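Local coordinates for lipid-transfer protein (PDB 6OK1) that is of unknown precise function but has the thiolase fold, with N-terminal and C-terminal thiolase-like domains, at residues A110-E113 against R114-V117; F143-T147 against P148-V152; R192-T195 against L196-Q200; S202-I205 against V206-L209; H346-N349 against G350-E353. All blocks are in the same frame, centred on the assembly; numbering follows the deposited sequence.

Contact 1 of 5, residues A110-E113 against R114-V117; sequences AFNE and RSGV
Arg114 follows Glu113 directly where the chain leaves the strand 104-112, and its backbone N lies 3.3 Å from Asn112 C as the main chain begins to curl. The Arg114 side chain heads outward, with CG anti to the backbone N (chi1 -167°) and a bend at chi2, while its N-H is bonded to Asp219 of the antiparallel neighbour strand 219-228. Ser115 comes next. Its OG stands 3.5 Å from Asn112 CB, alongside the root of the asparagine side chain, and is bonded to the other carboxylate oxygen of Asp219. The amide of Asn112 is engaged as well, OD1 with Ser22 and ND2 with the carbonyl of Arg24. Gly116 then closes the turn: its N donates to Asn112 O over 2.8 Å, a bent bond (N-H...O 135°) that approaches from above the carbonyl plane. In one of its two conformers Glu113 folds back along the strand, laying CG over the Phe111 ring, with OE2 probably bonded to His346. One main-chain bond thus closes the turn at the strand end, and Asp219, gripping both Arg114 N and Ser115 OG, ties that turn to the adjacent strand; its negative charge would probably polarise the N-H and the hydroxyl bound to it.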
loop_
_atom_site.group_PDB
_atom_site.type_symbol
_atom_site.label_atom_id
_atom_site.label_comp_id
_atom_site.label_asym_id
_atom_site.label_seq_id
_atom_site.Cartn_x
_atom_site.Cartn_y
_atom_site.Cartn_z
ATOM N N ALA A 110 2.075 -0.656 -13.779
ATOM C CA ALA A 110 2.999 -0.381 -14.874
ATOM C C ALA A 110 4.408 -0.189 -14.342
ATOM O O ALA A 110 4.607 0.435 -13.297
ATOM C CB ALA A 110 2.563 0.861 -15.667
ATOM N N PHE A 111 5.391 -0.733 -15.054
ATOM C CA PHE A 111 6.762 -0.615 -14.587
ATOM C C PHE A 111 7.743 -0.859 -15.722
ATOM O O PHE A 111 7.397 -1.397 -16.787
ATOM C CB PHE A 111 7.058 -1.575 -13.416
ATOM C CG PHE A 111 6.545 -2.988 -13.592
ATOM C CD1 PHE A 111 6.805 -3.728 -14.740
ATOM C CD2 PHE A 111 5.876 -3.614 -12.543
ATOM C CE1 PHE A 111 6.365 -5.056 -14.864
ATOM C CE2 PHE A 111 5.443 -4.942 -12.646
ATOM C CZ PHE A 111 5.682 -5.663 -13.824
ATOM N N ASN A 112 8.987 -0.462 -15.465
ATOM C CA ASN A 112 10.131 -0.827 -16.288
ATOM C C ASN A 112 11.019 -1.798 -15.521
ATOM O O ASN A 112 12.113 -1.461 -15.094
ATOM C CB ASN A 112 10.922 0.416 -16.656
ATOM C CG ASN A 112 10.196 1.277 -17.646
ATOM O OD1 ASN A 112 9.633 0.778 -18.626
ATOM N ND2 ASN A 112 10.187 2.583 -17.396
ATOM N N GLU A 113 10.544 -3.018 -15.330
ATOM C CA GLU A 113 11.319 -3.983 -14.564
ATOM C C GLU A 113 12.493 -4.551 -15.344
ATOM O O GLU A 113 13.444 -5.009 -14.725
ATOM C CB GLU A 113 10.435 -5.145 -14.083
ATOM C CG GLU A 113 9.592 -4.831 -12.875
ATOM C CD GLU A 113 9.481 -5.992 -11.916
ATOM O OE1 GLU A 113 9.643 -5.743 -10.711
ATOM O OE2 GLU A 113 9.233 -7.141 -12.351
ATOM N N ARG A 114 12.449 -4.536 -16.679
ATOM C CA ARG A 114 13.594 -5.020 -17.444
ATOM C C ARG A 114 14.650 -3.948 -17.659
ATOM O O ARG A 114 15.844 -4.230 -17.531
ATOM C CB ARG A 114 13.144 -5.557 -18.798
ATOM C CG ARG A 114 14.255 -6.377 -19.508
ATOM C CD ARG A 114 14.574 -7.627 -18.719
ATOM N NE ARG A 114 15.684 -8.433 -19.216
ATOM C CZ ARG A 114 16.971 -8.182 -18.990
ATOM N NH1 ARG A 114 17.342 -7.068 -18.375
ATOM N NH2 ARG A 114 17.890 -9.054 -19.397
ATOM N N SER A 115 14.227 -2.716 -17.950
ATOM C CA SER A 115 15.156 -1.641 -18.259
ATOM C C SER A 115 15.489 -0.736 -17.078
ATOM O O SER A 115 16.458 0.025 -17.165
ATOM C CB SER A 115 14.603 -0.782 -19.394
ATOM O OG SER A 115 13.401 -0.096 -19.028
ATOM N N GLY A 116 14.730 -0.789 -15.987
ATOM C CA GLY A 116 14.985 0.108 -14.856
ATOM C C GLY A 116 16.120 -0.406 -13.982
ATOM O O GLY A 116 16.333 -1.610 -13.850
ATOM N N VAL A 117 16.891 0.536 -13.436
ATOM C CA VAL A 117 18.079 0.262 -12.615
ATOM C C VAL A 117 18.388 -1.223 -12.405
ATOM O O VAL A 117 18.931 -1.620 -11.372
ATOM C CB VAL A 117 17.928 0.956 -11.259
ATOM C CG1 VAL A 117 18.017 2.469 -11.438
ATOM C CG2 VAL A 117 16.604 0.557 -10.595
#

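Contact 2 of 5, residues F143-T147 against P148-V152; sequences FGLNT and PAQWV
Gln150 and Thr147 exchange hydrogen bonds across the start of the helix 148-163. Thr147 OG1 takes the N-H of Gln150 (3.1 Å), and Gln150 OE1 reaches back to accept from Thr147 N at 3.1 Å, a donor lying well above the amide carbonyl plane. The same OE1 also accepts from Asn146 N at 2.8 Å, this time nearly along the C=O axis, so two backbone N-H groups grip one oxygen. Thr147 places OG1 between its backbone N and carbonyl carbon (chi1 70°), facing the first helical turn. This reciprocal pairing is a capping box with Thr147 as N-cap, and in the thiolase fold of this chain it starts a long helix after a loop. A further bond comes from the indole: Trp151 NE1 donates to Leu145 O (3.0 Å, N-H...O 155°), above that carbonyl's plane. The main-chain bond Trp151 N to Thr147 O opens the helical series.

One polar atom also lies over the indole: Thr147 O sits 3.2 Å above the plane of the Trp151 ring, displaced toward the rim. Apolar contact flanks these bonds. Leu145 CD2 lies in plane at the edge of the Trp151 ring, 3.7 Å from Trp151 CD1. Leu145 CD1 rests 3.7 Å from Gln150 CB, and side chains of another protein chain pack on Leu145 and Gln150.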
loop_
_atom_site.group_PDB
_atom_site.type_symbol
_atom_site.label_atom_id
_atom_site.label_comp_id
_atom_site.label_asym_id
_atom_site.label_seq_id
_atom_site.Cartn_x
_atom_site.Cartn_y
_atom_site.Cartn_z
ATOM N N PHE A 143 22.612 -16.233 4.186
ATOM C CA PHE A 143 22.844 -17.577 3.723
ATOM C C PHE A 143 22.860 -17.660 2.209
ATOM O O PHE A 143 22.987 -18.754 1.662
ATOM C CB PHE A 143 21.774 -18.499 4.338
ATOM C CG PHE A 143 21.670 -18.332 5.830
ATOM C CD1 PHE A 143 22.654 -18.845 6.667
ATOM C CD2 PHE A 143 20.648 -17.576 6.390
ATOM C CE1 PHE A 143 22.571 -18.678 8.050
ATOM C CE2 PHE A 143 20.604 -17.361 7.766
ATOM C CZ PHE A 143 21.575 -17.920 8.581
ATOM N N GLY A 144 22.714 -16.533 1.517
ATOM C CA GLY A 144 22.703 -16.557 0.074
ATOM C C GLY A 144 21.403 -17.008 -0.535
ATOM O O GLY A 144 21.383 -17.352 -1.719
ATOM N N LEU A 145 20.307 -17.013 0.225
ATOM C CA LEU A 145 19.007 -17.383 -0.317
ATOM C C LEU A 145 18.329 -16.070 -0.693
ATOM O O LEU A 145 17.526 -15.502 0.056
ATOM C CB LEU A 145 18.187 -18.192 0.694
ATOM C CG LEU A 145 17.004 -18.928 0.054
ATOM C CD1 LEU A 145 17.446 -20.129 -0.766
ATOM C CD2 LEU A 145 15.917 -19.384 1.077
ATOM N N ASN A 146 18.745 -15.535 -1.840
ATOM C CA ASN A 146 18.484 -14.127 -2.151
ATOM C C ASN A 146 17.615 -13.891 -3.379
ATOM O O ASN A 146 17.286 -12.729 -3.652
ATOM C CB ASN A 146 19.813 -13.357 -2.280
ATOM C CG ASN A 146 20.633 -13.744 -3.478
ATOM O OD1 ASN A 146 20.679 -14.895 -3.863
ATOM N ND2 ASN A 146 21.329 -12.758 -4.060
ATOM N N THR A 147 17.144 -14.927 -4.061
ATOM C CA THR A 147 16.302 -14.675 -5.219
ATOM C C THR A 147 14.951 -15.375 -5.141
ATOM O O THR A 147 14.815 -16.431 -4.505
ATOM C CB THR A 147 16.979 -15.149 -6.504
ATOM O OG1 THR A 147 17.028 -16.578 -6.522
ATOM C CG2 THR A 147 18.398 -14.591 -6.608
ATOM N N PRO A 148 13.964 -14.841 -5.854
ATOM C CA PRO A 148 12.665 -15.523 -5.930
ATOM C C PRO A 148 12.758 -16.913 -6.493
ATOM O O PRO A 148 12.045 -17.794 -6.018
ATOM C CB PRO A 148 11.831 -14.607 -6.829
ATOM C CG PRO A 148 12.428 -13.230 -6.612
ATOM C CD PRO A 148 13.907 -13.469 -6.427
ATOM N N ALA A 149 13.626 -17.147 -7.475
ATOM C CA ALA A 149 13.779 -18.500 -7.988
ATOM C C ALA A 149 14.213 -19.455 -6.887
ATOM O O ALA A 149 13.717 -20.588 -6.805
ATOM C CB ALA A 149 14.797 -18.532 -9.113
ATOM N N GLN A 150 15.147 -19.025 -6.043
ATOM C CA GLN A 150 15.606 -19.893 -4.962
ATOM C C GLN A 150 14.508 -20.094 -3.936
ATOM O O GLN A 150 14.341 -21.197 -3.397
ATOM C CB GLN A 150 16.837 -19.290 -4.308
ATOM C CG GLN A 150 18.060 -19.234 -5.249
ATOM C CD GLN A 150 19.128 -18.268 -4.786
ATOM O OE1 GLN A 150 18.920 -17.471 -3.854
ATOM N NE2 GLN A 150 20.290 -18.318 -5.449
ATOM N N TRP A 151 13.751 -19.033 -3.643
ATOM C CA TRP A 151 12.673 -19.177 -2.675
ATOM C C TRP A 151 11.654 -20.203 -3.151
ATOM O O TRP A 151 11.155 -20.997 -2.349
ATOM C CB TRP A 151 12.008 -17.813 -2.389
ATOM C CG TRP A 151 12.937 -16.834 -1.826
ATOM C CD1 TRP A 151 14.021 -17.095 -1.066
ATOM C CD2 TRP A 151 12.923 -15.401 -2.031
ATOM N NE1 TRP A 151 14.695 -15.918 -0.778
ATOM C CE2 TRP A 151 14.031 -14.872 -1.348
ATOM C CE3 TRP A 151 12.068 -14.529 -2.723
ATOM C CZ2 TRP A 151 14.328 -13.519 -1.340
ATOM C CZ3 TRP A 151 12.352 -13.180 -2.708
ATOM C CH2 TRP A 151 13.485 -12.689 -2.030
ATOM N N VAL A 152 11.346 -20.206 -4.455
ATOM C CA VAL A 152 10.403 -21.155 -5.032
ATOM C C VAL A 152 11.020 -22.542 -5.070
ATOM O O VAL A 152 10.341 -23.552 -4.832
ATOM C CB VAL A 152 9.964 -20.695 -6.440
ATOM C CG1 VAL A 152 9.169 -21.799 -7.167
ATOM C CG2 VAL A 152 9.112 -19.409 -6.355
#

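Contact 3 of 5, residues R192-T195 against L196-Q200; sequences RPIT and LEDHQ
Thr195 and Asp198 meet through two reciprocal hydrogen bonds at the start of the short helix 196-201. Thr195 OG1 accepts from Asp198 N at 2.9 Å, and Asp198 OD2 accepts from Thr195 N at the same 2.9 Å separation. The second bond is almost straight, at 170° about the hydrogen, yet the donor comes in from above the carboxylate plane, 42° out of it. Asp198 is turned for this exchange, swinging CG anti to its own carbonyl carbon (chi1 -72°), back over the loop. A main-chain bond, His199 N to Thr195 O at 3.1 Å, completes the first turn. Within the helix, Gln200 NE2 donates to His199 ND1 nearly in the imidazole plane (2.9 Å), while His199 NE2 is bonded to Asp213; the ring is thereby held at both nitrogens.

Two van der Waals contacts accompany the pair. Asp198 OD2 lies 3.8 Å from Ile194 CB, and Glu197 CB touches Thr195 OG1 at 3.6 Å. Ile194 of the loop and Leu196 of the helix both touch helix 167-182. Side chain to backbone in both directions between N-cap and third helical residue is the signature of a capping box.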
loop_
_atom_site.group_PDB
_atom_site.type_symbol
_atom_site.label_atom_id
_atom_site.label_comp_id
_atom_site.label_asym_id
_atom_site.label_seq_id
_atom_site.Cartn_x
_atom_site.Cartn_y
_atom_site.Cartn_z
ATOM N N ARG A 192 7.894 -18.661 -31.119
ATOM C CA ARG A 192 9.092 -19.305 -30.573
ATOM C C ARG A 192 8.709 -20.382 -29.561
ATOM O O ARG A 192 9.058 -20.308 -28.381
ATOM C CB ARG A 192 10.022 -18.248 -29.971
ATOM C CG ARG A 192 10.423 -17.224 -31.021
ATOM C CD ARG A 192 11.516 -16.284 -30.576
ATOM N NE ARG A 192 12.760 -16.986 -30.278
ATOM C CZ ARG A 192 13.936 -16.380 -30.151
ATOM N NH1 ARG A 192 14.013 -15.068 -30.319
ATOM N NH2 ARG A 192 15.029 -17.080 -29.855
ATOM N N PRO A 193 8.018 -21.427 -30.008
ATOM C CA PRO A 193 7.682 -22.523 -29.093
ATOM C C PRO A 193 8.927 -23.295 -28.680
ATOM O O PRO A 193 9.979 -23.232 -29.322
ATOM C CB PRO A 193 6.730 -23.398 -29.917
ATOM C CG PRO A 193 7.148 -23.165 -31.363
ATOM C CD PRO A 193 7.597 -21.702 -31.400
ATOM N N ILE A 194 8.795 -24.051 -27.592
ATOM C CA ILE A 194 9.883 -24.879 -27.102
ATOM C C ILE A 194 9.427 -26.324 -27.054
ATOM O O ILE A 194 8.230 -26.636 -27.052
ATOM C CB ILE A 194 10.392 -24.447 -25.705
ATOM C CG1 ILE A 194 9.309 -24.679 -24.638
ATOM C CG2 ILE A 194 10.827 -23.000 -25.743
ATOM C CD1 ILE A 194 9.797 -24.436 -23.224
ATOM N N THR A 195 10.408 -27.215 -26.997
ATOM C CA THR A 195 10.153 -28.615 -26.701
ATOM C C THR A 195 10.515 -28.913 -25.250
ATOM O O THR A 195 11.252 -28.164 -24.598
ATOM C CB THR A 195 10.972 -29.538 -27.609
ATOM O OG1 THR A 195 12.362 -29.345 -27.310
ATOM C CG2 THR A 195 10.698 -29.256 -29.103
ATOM N N LEU A 196 10.021 -30.053 -24.762
ATOM C CA LEU A 196 10.421 -30.510 -23.438
ATOM C C LEU A 196 11.923 -30.764 -23.389
ATOM O O LEU A 196 12.578 -30.527 -22.365
ATOM C CB LEU A 196 9.628 -31.763 -23.063
ATOM C CG LEU A 196 9.820 -32.266 -21.636
ATOM C CD1 LEU A 196 9.414 -31.209 -20.601
ATOM C CD2 LEU A 196 9.038 -33.547 -21.398
ATOM N N GLU A 197 12.492 -31.227 -24.501
ATOM C CA GLU A 197 13.933 -31.381 -24.582
ATOM C C GLU A 197 14.636 -30.037 -24.414
ATOM O O GLU A 197 15.669 -29.946 -23.734
ATOM C CB GLU A 197 14.282 -32.043 -25.923
ATOM C CG GLU A 197 13.805 -33.522 -26.036
ATOM C CD GLU A 197 12.285 -33.747 -25.807
ATOM O OE1 GLU A 197 11.427 -33.010 -26.375
ATOM O OE2 GLU A 197 11.948 -34.678 -25.034
ATOM N N ASP A 198 14.099 -28.980 -25.034
ATOM C CA ASP A 198 14.667 -27.649 -24.852
ATOM C C ASP A 198 14.704 -27.281 -23.376
ATOM O O ASP A 198 15.672 -26.681 -22.886
ATOM C CB ASP A 198 13.838 -26.587 -25.573
ATOM C CG ASP A 198 13.983 -26.627 -27.079
ATOM O OD1 ASP A 198 15.033 -27.068 -27.581
ATOM O OD2 ASP A 198 13.027 -26.205 -27.755
ATOM N N HIS A 199 13.613 -27.573 -22.678
ATOM C CA HIS A 199 13.505 -27.238 -21.265
ATOM C C HIS A 199 14.556 -27.986 -20.457
ATOM O O HIS A 199 15.269 -27.399 -19.634
ATOM C CB HIS A 199 12.092 -27.571 -20.799
ATOM C CG HIS A 199 11.904 -27.479 -19.327
ATOM N ND1 HIS A 199 12.169 -28.535 -18.487
ATOM C CD2 HIS A 199 11.483 -26.461 -18.539
ATOM C CE1 HIS A 199 11.912 -28.180 -17.242
ATOM N NE2 HIS A 199 11.493 -26.925 -17.246
ATOM N N GLN A 200 14.723 -29.270 -20.747
ATOM C CA GLN A 200 15.626 -30.109 -19.970
ATOM C C GLN A 200 17.080 -29.776 -20.249
ATOM O O GLN A 200 17.927 -29.942 -19.365
ATOM C CB GLN A 200 15.341 -31.579 -20.272
ATOM C CG GLN A 200 14.029 -32.062 -19.719
ATOM C CD GLN A 200 14.020 -32.026 -18.205
ATOM O OE1 GLN A 200 14.710 -32.830 -17.554
ATOM N NE2 GLN A 200 13.272 -31.072 -17.630
#

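Contact 4 of 5, residues S202-I205 against V206-L209; sequences SRWI and VEPL
The indole of Trp204 is covered on one face by Glu207 CG and bordered at its edge, in the ring plane, by the carbonyl oxygens of Pro208 and Leu209. It also stacks with the ring of His210 and meets a ring of another protein chain. The Glu207 methylene makes a CH-pi contact: CG stands 4.1 Å from the centroid of the six-membered ring and only 19° off its normal. The carboxylate plane beyond it is turned 26° from the ring, and Glu207 OE2 is hydrogen-bonded to a polar side chain of another protein chain. At the rim, Trp204 CE3 comes within 3.5 Å of Leu209 O, and CZ3 lies equally near Pro208 C. With CG anti to its carbonyl carbon (chi1 -70°), Trp204 sends the ring across the bend in the chain toward these atoms.

The backbone closes beside the ring edge. Ile205 N donates to Leu209 O over 3.1 Å, in the carbonyl plane, and Val206 N makes a second, weak bond to the same oxygen. Two consecutive residues facing one partner form a classic beta bulge; Leu209 N returns a bond to Val206 O at 2.7 Å, and the peptide before Pro208 is cis. The Ile205 and Val206 side chains cross at about a right angle, with Ile205 CG2 4.1 Å from Val206 CG1.

Val206 and Pro208 pack on helix 148-163, and Val206 and Glu207 pair antiparallel with a strand of another protein chain, carrying the sheet across the interface.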
loop_
_atom_site.group_PDB
_atom_site.type_symbol
_atom_site.label_atom_id
_atom_site.label_comp_id
_atom_site.label_asym_id
_atom_site.label_seq_id
_atom_site.Cartn_x
_atom_site.Cartn_y
_atom_site.Cartn_z
ATOM N N SER A 202 18.121 -26.693 -20.912
ATOM C CA SER A 202 18.439 -25.344 -20.477
ATOM C C SER A 202 19.134 -25.385 -19.121
ATOM O O SER A 202 18.876 -26.256 -18.295
ATOM C CB SER A 202 17.187 -24.463 -20.423
ATOM O OG SER A 202 16.256 -24.824 -19.416
ATOM N N ARG A 203 20.021 -24.421 -18.906
ATOM C CA ARG A 203 20.951 -24.472 -17.785
ATOM C C ARG A 203 20.209 -24.408 -16.453
ATOM O O ARG A 203 19.104 -23.876 -16.361
ATOM C CB ARG A 203 21.952 -23.319 -17.878
ATOM C CG ARG A 203 21.366 -21.970 -17.523
ATOM C CD ARG A 203 22.349 -20.854 -17.781
ATOM N NE ARG A 203 23.575 -21.071 -17.029
ATOM C CZ ARG A 203 24.640 -20.285 -17.107
ATOM N NH1 ARG A 203 24.622 -19.207 -17.885
ATOM N NH2 ARG A 203 25.726 -20.591 -16.420
ATOM N N TRP A 204 20.817 -24.985 -15.417
ATOM C CA TRP A 204 20.276 -24.837 -14.073
ATOM C C TRP A 204 20.417 -23.396 -13.621
ATOM O O TRP A 204 21.460 -22.771 -13.813
ATOM C CB TRP A 204 20.998 -25.745 -13.079
ATOM C CG TRP A 204 20.743 -27.201 -13.231
ATOM C CD1 TRP A 204 21.661 -28.165 -13.535
ATOM C CD2 TRP A 204 19.494 -27.880 -13.041
ATOM N NE1 TRP A 204 21.057 -29.401 -13.572
ATOM C CE2 TRP A 204 19.723 -29.253 -13.278
ATOM C CE3 TRP A 204 18.209 -27.458 -12.726
ATOM C CZ2 TRP A 204 18.715 -30.199 -13.171
ATOM C CZ3 TRP A 204 17.210 -28.392 -12.635
ATOM C CH2 TRP A 204 17.470 -29.756 -12.850
ATOM N N ILE A 205 19.365 -22.886 -12.985
ATOM C CA ILE A 205 19.435 -21.633 -12.245
ATOM C C ILE A 205 19.638 -22.022 -10.781
ATOM O O ILE A 205 20.706 -21.788 -10.191
ATOM C CB ILE A 205 18.169 -20.793 -12.484
ATOM C CG1 ILE A 205 18.062 -20.398 -13.967
ATOM C CG2 ILE A 205 18.146 -19.546 -11.606
ATOM C CD1 ILE A 205 19.260 -19.609 -14.473
ATOM N N VAL A 206 18.628 -22.657 -10.201
ATOM C CA VAL A 206 18.701 -23.192 -8.844
ATOM C C VAL A 206 17.899 -24.483 -8.839
ATOM O O VAL A 206 16.691 -24.468 -9.110
ATOM C CB VAL A 206 18.167 -22.195 -7.796
ATOM C CG1 VAL A 206 16.838 -21.552 -8.225
ATOM C CG2 VAL A 206 18.016 -22.869 -6.432
ATOM N N GLU A 207 18.572 -25.605 -8.588
ATOM C CA GLU A 207 17.878 -26.875 -8.668
ATOM C C GLU A 207 16.684 -26.831 -7.724
ATOM O O GLU A 207 16.835 -26.396 -6.572
ATOM C CB GLU A 207 18.787 -28.048 -8.294
ATOM C CG GLU A 207 19.995 -28.200 -9.227
ATOM C CD GLU A 207 20.835 -29.435 -8.895
ATOM O OE1 GLU A 207 20.252 -30.512 -8.665
ATOM O OE2 GLU A 207 22.068 -29.319 -8.818
ATOM N N PRO A 208 15.504 -27.305 -8.146
ATOM C CA PRO A 208 15.229 -28.055 -9.391
ATOM C C PRO A 208 14.707 -27.226 -10.563
ATOM O O PRO A 208 13.964 -27.758 -11.396
ATOM C CB PRO A 208 14.161 -29.041 -8.941
ATOM C CG PRO A 208 13.343 -28.218 -7.958
ATOM C CD PRO A 208 14.372 -27.419 -7.200
ATOM N N LEU A 209 15.052 -25.945 -10.618
ATOM C CA LEU A 209 14.549 -25.040 -11.654
ATOM C C LEU A 209 15.609 -24.808 -12.729
ATOM O O LEU A 209 16.712 -24.330 -12.435
ATOM C CB LEU A 209 14.128 -23.692 -11.057
ATOM C CG LEU A 209 12.769 -23.647 -10.362
ATOM C CD1 LEU A 209 12.681 -24.598 -9.202
ATOM C CD2 LEU A 209 12.488 -22.233 -9.897
#

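Contact 5 of 5, residues H346-N349 against G350-E353; sequences HGMN and GIAE
Asn349 and Gly350 sit side by side in the first turn of helix 348-359, with Asn349 CB 3.4 Å from Gly350 N. A chi1 of 54° brings the asparagine amide back over the helix start: OD1 is bonded to Gln339, and ND2 to both Glu342 and the carbonyl of Ala343. Its own carbonyl continues the helix, taking Glu353 N at 3.1 Å. Gly350 N makes a weak bond to the carbonyl of the N-cap residue Gly347, and Ile351 N makes another weak one to the same oxygen.

Ile351 is the third main contributor. It runs alongside Met348, both side chains pointing the same way, and Ile351 CD1 touches Met348 SD at 4.1 Å. Met348 is bent at chi2 and chi3, while Ala352 N bonds to Met348 O over 3.3 Å.

The chemistry combines two kinds of hold. Met348 and Ile351 give apolar packing on helix 86-98 and also touch strand 219-228, whereas the buried amide of Asn349 is satisfied at both its oxygen and its nitrogen, which fixes its rotation and anchors the helix start to helix 338-341 and the loop after it.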
loop_
_atom_site.group_PDB
_atom_site.type_symbol
_atom_site.label_atom_id
_atom_site.label_comp_id
_atom_site.label_asym_id
_atom_site.label_seq_id
_atom_site.Cartn_x
_atom_site.Cartn_y
_atom_site.Cartn_z
ATOM N N HIS A 346 3.275 -8.978 -13.380
ATOM C CA HIS A 346 2.859 -9.385 -12.039
ATOM C C HIS A 346 1.383 -9.783 -12.018
ATOM O O HIS A 346 0.638 -9.416 -11.094
ATOM C CB HIS A 346 3.166 -8.280 -11.029
ATOM C CG HIS A 346 4.628 -8.007 -10.862
ATOM N ND1 HIS A 346 5.130 -7.238 -9.832
ATOM C CD2 HIS A 346 5.700 -8.398 -11.595
ATOM C CE1 HIS A 346 6.447 -7.171 -9.938
ATOM N NE2 HIS A 346 6.816 -7.862 -11.001
ATOM N N GLY A 347 0.970 -10.572 -13.025
ATOM C CA GLY A 347 -0.331 -11.219 -13.071
ATOM C C GLY A 347 -1.433 -10.417 -13.729
ATOM O O GLY A 347 -2.458 -10.988 -14.120
ATOM N N MET A 348 -1.246 -9.107 -13.868
ATOM C CA MET A 348 -2.328 -8.267 -14.368
ATOM C C MET A 348 -2.704 -8.603 -15.797
ATOM O O MET A 348 -3.893 -8.574 -16.153
ATOM C CB MET A 348 -1.928 -6.805 -14.239
ATOM C CG MET A 348 -1.799 -6.369 -12.806
ATOM S SD MET A 348 -3.382 -6.361 -11.871
ATOM C CE MET A 348 -4.065 -4.774 -12.322
ATOM N N ASN A 349 -1.713 -8.918 -16.638
ATOM C CA ASN A 349 -2.015 -9.300 -18.007
ATOM C C ASN A 349 -2.753 -10.635 -18.080
ATOM O O ASN A 349 -3.490 -10.862 -19.038
ATOM C CB ASN A 349 -0.740 -9.322 -18.872
ATOM C CG ASN A 349 0.375 -10.184 -18.287
ATOM O OD1 ASN A 349 0.650 -10.135 -17.099
ATOM N ND2 ASN A 349 1.051 -10.954 -19.146
ATOM N N GLY A 350 -2.651 -11.476 -17.052
ATOM C CA GLY A 350 -3.452 -12.688 -17.023
ATOM C C GLY A 350 -4.922 -12.414 -16.780
ATOM O O GLY A 350 -5.788 -13.113 -17.312
ATOM N N ILE A 351 -5.230 -11.413 -15.958
ATOM C CA ILE A 351 -6.630 -11.041 -15.782
ATOM C C ILE A 351 -7.199 -10.573 -17.112
ATOM O O ILE A 351 -8.319 -10.920 -17.477
ATOM C CB ILE A 351 -6.775 -9.970 -14.675
ATOM C CG1 ILE A 351 -6.197 -10.491 -13.347
ATOM C CG2 ILE A 351 -8.232 -9.607 -14.484
ATOM C CD1 ILE A 351 -6.112 -9.453 -12.208
ATOM N N ALA A 352 -6.425 -9.798 -17.869
ATOM C CA ALA A 352 -6.898 -9.344 -19.177
ATOM C C ALA A 352 -7.211 -10.524 -20.090
ATOM O O ALA A 352 -8.219 -10.512 -20.801
ATOM C CB ALA A 352 -5.858 -8.433 -19.809
ATOM N N GLU A 353 -6.349 -11.554 -20.098
ATOM C CA GLU A 353 -6.616 -12.723 -20.933
ATOM C C GLU A 353 -7.904 -13.412 -20.506
ATOM O O GLU A 353 -8.687 -13.844 -21.353
ATOM C CB GLU A 353 -5.445 -13.710 -20.886
ATOM C CG GLU A 353 -5.708 -15.058 -21.578
ATOM C CD GLU A 353 -5.841 -14.957 -23.102
ATOM O OE1 GLU A 353 -5.589 -13.885 -23.692
ATOM O OE2 GLU A 353 -6.201 -15.980 -23.704
#

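From the N terminus the five contacts follow in series; none nests in or crosses another, and each closes a local turn. Contact 1 turns the chain at the end of strand 104-112. Contact 2 starts helix 148-163, contact 3 starts helix 196-201, and contact 4 bends the loop that follows toward strand 209-210. Contacts 2 and 4, with centres about 12 Å apart, touch where Ala149 and Gln150 meet Val206, joining the helix start to the bulge. Contact 5 opens helix 348-359 in the C-terminal thiolase-like region, yet touches contact 1: Phe111 CZ packs 3.5 Å from His346 CD2, linking the two family regions.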